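Local coordinates for protein iron-only hydrogenase system regulator (Thermotoga maritima, PDB 2NZC) that is of unknown function but probably regulates the iron-only hydrogenase system, at residues K5-D16 with M48-N59. Numbering follows the deposited sequence.
Sequences KRFYILTIVVED and MAIIFLVLKTDN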
loop_
_atom_site.group_PDB
_atom_site.type_symbol
_atom_site.label_atom_id
_atom_site.label_comp_id
_atom_site.label_asym_id
_atom_site.label_seq_id
_atom_site.Cartn_x
_atom_site.Cartn_y
_atom_site.Cartn_z
ATOM N N LYS D 5 -14.611 -10.078 16.069
ATOM C CA LYS D 5 -13.388 -10.069 15.277
ATOM C C LYS D 5 -12.508 -8.912 15.734
ATOM O O LYS D 5 -13.022 -7.876 16.160
ATOM C CB LYS D 5 -13.733 -9.956 13.802
ATOM C CG LYS D 5 -14.403 -11.205 13.242
ATOM C CD LYS D 5 -14.786 -11.022 11.776
ATOM C CE LYS D 5 -15.663 -12.177 11.312
ATOM N NZ LYS D 5 -15.004 -13.487 11.578
ATOM N N ARG D 6 -11.193 -9.119 15.681
ATOM C CA ARG D 6 -10.192 -8.129 16.057
ATOM C C ARG D 6 -9.266 -7.848 14.873
ATOM O O ARG D 6 -9.139 -8.668 13.982
ATOM C CB ARG D 6 -9.358 -8.678 17.216
ATOM C CG ARG D 6 -9.980 -8.397 18.583
ATOM C CD ARG D 6 -9.651 -9.437 19.684
ATOM N NE ARG D 6 -8.304 -10.031 19.625
ATOM C CZ ARG D 6 -7.147 -9.403 19.872
ATOM N NH1 ARG D 6 -7.106 -8.107 20.172
ATOM N NH2 ARG D 6 -6.008 -10.084 19.796
ATOM N N PHE D 7 -8.606 -6.697 14.882
ATOM C CA PHE D 7 -7.630 -6.380 13.877
ATOM C C PHE D 7 -6.255 -6.947 14.216
ATOM O O PHE D 7 -5.793 -6.890 15.367
ATOM C CB PHE D 7 -7.512 -4.859 13.696
ATOM C CG PHE D 7 -8.697 -4.234 13.041
ATOM C CD1 PHE D 7 -9.803 -3.870 13.793
ATOM C CD2 PHE D 7 -8.693 -3.969 11.672
ATOM C CE1 PHE D 7 -10.924 -3.273 13.198
ATOM C CE2 PHE D 7 -9.816 -3.370 11.066
ATOM C CZ PHE D 7 -10.932 -3.035 11.841
ATOM N N TYR D 8 -5.601 -7.445 13.182
ATOM C CA TYR D 8 -4.248 -7.957 13.281
ATOM C C TYR D 8 -3.458 -7.410 12.143
ATOM O O TYR D 8 -3.995 -7.194 11.026
ATOM C CB TYR D 8 -4.225 -9.494 13.224
ATOM C CG TYR D 8 -4.966 -10.156 14.373
ATOM C CD1 TYR D 8 -4.312 -10.499 15.556
ATOM C CD2 TYR D 8 -6.320 -10.430 14.267
ATOM C CE1 TYR D 8 -5.016 -11.091 16.620
ATOM C CE2 TYR D 8 -7.031 -11.027 15.295
ATOM C CZ TYR D 8 -6.372 -11.355 16.467
ATOM O OH TYR D 8 -7.085 -11.940 17.472
ATOM N N ILE D 9 -2.172 -7.203 12.418
ATOM C CA ILE D 9 -1.198 -6.866 11.392
ATOM C C ILE D 9 -0.261 -8.077 11.149
ATOM O O ILE D 9 0.258 -8.687 12.111
ATOM C CB ILE D 9 -0.384 -5.650 11.849
ATOM C CG1 ILE D 9 -1.284 -4.419 11.928
ATOM C CG2 ILE D 9 0.785 -5.408 10.924
ATOM C CD1 ILE D 9 -0.997 -3.566 13.138
ATOM N N LEU D 10 -0.025 -8.405 9.880
ATOM C CA LEU D 10 0.921 -9.463 9.529
ATOM C C LEU D 10 1.977 -8.925 8.592
ATOM O O LEU D 10 1.662 -8.272 7.587
ATOM C CB LEU D 10 0.199 -10.609 8.838
ATOM C CG LEU D 10 -0.186 -11.736 9.780
ATOM C CD1 LEU D 10 -1.502 -11.346 10.365
ATOM C CD2 LEU D 10 -0.315 -13.023 8.991
ATOM N N THR D 11 3.225 -9.174 8.937
ATOM C CA THR D 11 4.321 -8.926 8.015
ATOM C C THR D 11 4.955 -10.254 7.646
ATOM O O THR D 11 5.362 -11.051 8.529
ATOM C CB THR D 11 5.364 -8.046 8.635
ATOM O OG1 THR D 11 5.864 -8.718 9.794
ATOM C CG2 THR D 11 4.738 -6.754 9.082
ATOM N N ILE D 12 5.035 -10.485 6.343
ATOM C CA ILE D 12 5.589 -11.697 5.783
ATOM C C ILE D 12 6.812 -11.299 4.965
ATOM O O ILE D 12 6.735 -10.399 4.120
ATOM C CB ILE D 12 4.569 -12.358 4.832
ATOM C CG1 ILE D 12 3.241 -12.630 5.567
ATOM C CG2 ILE D 12 5.127 -13.630 4.222
ATOM C CD1 ILE D 12 2.104 -12.891 4.655
ATOM N N VAL D 13 7.930 -11.968 5.198
ATOM C CA VAL D 13 9.109 -11.818 4.346
ATOM C C VAL D 13 9.345 -13.149 3.614
ATOM O O VAL D 13 9.590 -14.187 4.241
ATOM C CB VAL D 13 10.348 -11.387 5.169
ATOM C CG1 VAL D 13 11.583 -11.334 4.305
ATOM C CG2 VAL D 13 10.087 -10.006 5.827
ATOM N N VAL D 14 9.262 -13.102 2.286
ATOM C CA VAL D 14 9.386 -14.294 1.445
ATOM C C VAL D 14 10.647 -14.269 0.589
ATOM O O VAL D 14 10.977 -13.242 0.013
ATOM C CB VAL D 14 8.192 -14.415 0.462
ATOM C CG1 VAL D 14 8.094 -15.853 -0.095
ATOM C CG2 VAL D 14 6.907 -14.025 1.104
ATOM N N GLU D 15 11.341 -15.403 0.483
ATOM C CA GLU D 15 12.402 -15.562 -0.535
ATOM C C GLU D 15 11.714 -15.723 -1.897
ATOM O O GLU D 15 10.861 -16.593 -2.063
ATOM C CB GLU D 15 13.320 -16.732 -0.192
ATOM C CG GLU D 15 13.715 -16.720 1.284
ATOM C CD GLU D 15 14.832 -17.670 1.655
ATOM O OE1 GLU D 15 14.986 -18.755 1.034
ATOM O OE2 GLU D 15 15.565 -17.323 2.607
ATOM N N ASP D 16 12.063 -14.859 -2.854
ATOM C CA ASP D 16 11.220 -14.608 -4.038
ATOM C C ASP D 16 11.391 -15.640 -5.142
ATOM O O ASP D 16 11.337 -15.299 -6.335
ATOM C CB ASP D 16 11.444 -13.186 -4.599
ATOM C CG ASP D 16 10.130 -12.500 -5.073
ATOM O OD1 ASP D 16 9.017 -12.958 -4.683
ATOM O OD2 ASP D 16 10.220 -11.476 -5.814
HETATM N N MSE D 48 13.979 -11.158 -2.389
HETATM C CA MSE D 48 12.995 -11.319 -1.358
HETATM C C MSE D 48 11.814 -10.434 -1.662
HETATM O O MSE D 48 11.871 -9.558 -2.511
HETATM C CB MSE D 48 13.587 -10.970 0.002
HETATM C CG MSE D 48 14.208 -12.143 0.708
HETATM SE SE MSE D 48 15.287 -11.532 2.213
HETATM C CE MSE D 48 16.467 -13.064 2.367
ATOM N N ALA D 49 10.719 -10.691 -0.977
ATOM C CA ALA D 49 9.525 -9.920 -1.180
ATOM C C ALA D 49 8.993 -9.685 0.197
ATOM O O ALA D 49 9.084 -10.586 1.040
ATOM C CB ALA D 49 8.542 -10.699 -1.986
ATOM N N ILE D 50 8.454 -8.488 0.420
ATOM C CA ILE D 50 7.776 -8.137 1.683
ATOM C C ILE D 50 6.286 -8.066 1.412
ATOM O O ILE D 50 5.877 -7.558 0.360
ATOM C CB ILE D 50 8.199 -6.733 2.181
ATOM C CG1 ILE D 50 9.694 -6.748 2.478
ATOM C CG2 ILE D 50 7.313 -6.317 3.396
ATOM C CD1 ILE D 50 10.386 -5.368 2.544
ATOM N N ILE D 51 5.477 -8.617 2.317
ATOM C CA ILE D 51 4.004 -8.501 2.205
ATOM C C ILE D 51 3.483 -8.027 3.558
ATOM O O ILE D 51 3.850 -8.606 4.611
ATOM C CB ILE D 51 3.292 -9.852 1.857
ATOM C CG1 ILE D 51 3.795 -10.423 0.553
ATOM C CG2 ILE D 51 1.763 -9.651 1.717
ATOM C CD1 ILE D 51 3.518 -11.961 0.356
ATOM N N PHE D 52 2.674 -6.969 3.528
ATOM C CA PHE D 52 2.006 -6.461 4.701
ATOM C C PHE D 52 0.542 -6.792 4.541
ATOM O O PHE D 52 -0.020 -6.567 3.456
ATOM C CB PHE D 52 2.087 -4.932 4.781
ATOM C CG PHE D 52 3.491 -4.366 4.831
ATOM C CD1 PHE D 52 4.232 -4.414 5.998
ATOM C CD2 PHE D 52 4.016 -3.681 3.739
ATOM C CE1 PHE D 52 5.505 -3.840 6.057
ATOM C CE2 PHE D 52 5.296 -3.112 3.806
ATOM C CZ PHE D 52 6.012 -3.199 4.953
ATOM N N LEU D 53 -0.082 -7.277 5.621
ATOM C CA LEU D 53 -1.531 -7.575 5.649
ATOM C C LEU D 53 -2.167 -6.930 6.876
ATOM O O LEU D 53 -1.551 -6.867 7.961
ATOM C CB LEU D 53 -1.767 -9.109 5.752
ATOM C CG LEU D 53 -1.137 -10.022 4.687
ATOM C CD1 LEU D 53 -1.438 -11.450 5.021
ATOM C CD2 LEU D 53 -1.768 -9.758 3.339
ATOM N N VAL D 54 -3.381 -6.424 6.691
ATOM C CA VAL D 54 -4.283 -6.080 7.801
ATOM C C VAL D 54 -5.462 -7.055 7.689
ATOM O O VAL D 54 -6.028 -7.219 6.600
ATOM C CB VAL D 54 -4.793 -4.607 7.719
ATOM C CG1 VAL D 54 -5.734 -4.313 8.940
ATOM C CG2 VAL D 54 -3.599 -3.639 7.738
ATOM N N LEU D 55 -5.809 -7.720 8.796
ATOM C CA LEU D 55 -6.952 -8.607 8.810
ATOM C C LEU D 55 -7.853 -8.131 9.899
ATOM O O LEU D 55 -7.388 -7.534 10.871
ATOM C CB LEU D 55 -6.537 -10.047 9.133
ATOM C CG LEU D 55 -5.814 -10.781 7.996
ATOM C CD1 LEU D 55 -4.318 -10.648 8.141
ATOM C CD2 LEU D 55 -6.264 -12.232 7.988
ATOM N N LYS D 56 -9.147 -8.365 9.738
ATOM C CA LYS D 56 -10.047 -8.286 10.877
ATOM C C LYS D 56 -10.692 -9.659 10.987
ATOM O O LYS D 56 -11.475 -10.051 10.134
ATOM C CB LYS D 56 -11.093 -7.196 10.707
ATOM C CG LYS D 56 -11.883 -6.937 12.002
ATOM C CD LYS D 56 -13.003 -5.955 11.785
ATOM C CE LYS D 56 -13.862 -5.827 13.024
ATOM N NZ LYS D 56 -15.230 -5.397 12.631
ATOM N N THR D 57 -10.331 -10.412 12.015
ATOM C CA THR D 57 -10.725 -11.805 12.036
ATOM C C THR D 57 -10.759 -12.388 13.443
ATOM O O THR D 57 -10.568 -11.679 14.431
ATOM C CB THR D 57 -9.862 -12.660 11.065
ATOM O OG1 THR D 57 -10.544 -13.901 10.823
ATOM C CG2 THR D 57 -8.504 -12.931 11.634
ATOM N N ASP D 58 -11.032 -13.678 13.552
ATOM C CA ASP D 58 -11.177 -14.234 14.896
ATOM C C ASP D 58 -9.916 -15.023 15.275
ATOM O O ASP D 58 -8.944 -15.069 14.503
ATOM C CB ASP D 58 -12.478 -15.035 15.032
ATOM C CG ASP D 58 -12.594 -16.130 14.022
ATOM O OD1 ASP D 58 -11.588 -16.413 13.356
ATOM O OD2 ASP D 58 -13.686 -16.733 13.910
ATOM N N ASN D 59 -9.912 -15.576 16.478
ATOM C CA ASN D 59 -8.745 -16.268 16.981
ATOM C C ASN D 59 -8.399 -17.508 16.178
ATOM O O ASN D 59 -7.224 -17.722 15.862
ATOM C CB ASN D 59 -8.959 -16.652 18.447
ATOM C CG ASN D 59 -8.336 -15.664 19.391
ATOM O OD1 ASN D 59 -8.351 -14.447 19.135
ATOM N ND2 ASN D 59 -7.756 -16.173 20.493
HETATM O O HOH W 1 -9.615 -12.359 17.034
HETATM O O HOH W 2 12.464 -9.958 -5.299
#
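Strands 6-15 and 48-57 run antiparallel, their axes approaching to 4.6 Å at 160°, and ten backbone hydrogen bonds join them from Arg6-Thr57 to Val14-Ala49. They are the two central strands of a four-stranded antiparallel sheet in order 2-3-1-4, the ferredoxin-like topology of ACT domains. Helices 18-30 and 59-69 pack on one face. There Leu10 CD1 meets Leu55 CD1 at 3.7 Å, and Ile12 CD1 meets Leu53 CD1 at 3.8 Å. Val14 CG2 touches Ile51 CD1 farther along this apolar row.

The other face carries Phe7, Ile9, Thr11 and Phe52, and the second subunit packs against it; Phe52 stacks on Phe52 of the second subunit. On this face the extended Lys56 chain, its CG anti to the backbone N (chi1 -170°), lies over the Phe7 ring. Lys56 CG sits 3.9 Å from the ring centroid, nearly on the normal, in a CH-pi contact. Val54 CG1 meets the ring edge at Phe7 CD2. Lys56 NZ reaches on to a salt bridge with Glu45 of the second subunit. Replacing Phe7 by alanine would take away the ring, and the Lys56 methylenes would probably lose their aromatic support, leaving the amine less firmly aimed.

Near the start of strand 6-15, one water bonds to Tyr8 OH at 2.6 Å. The same water donates to Thr57 O and to Asn59 OD1.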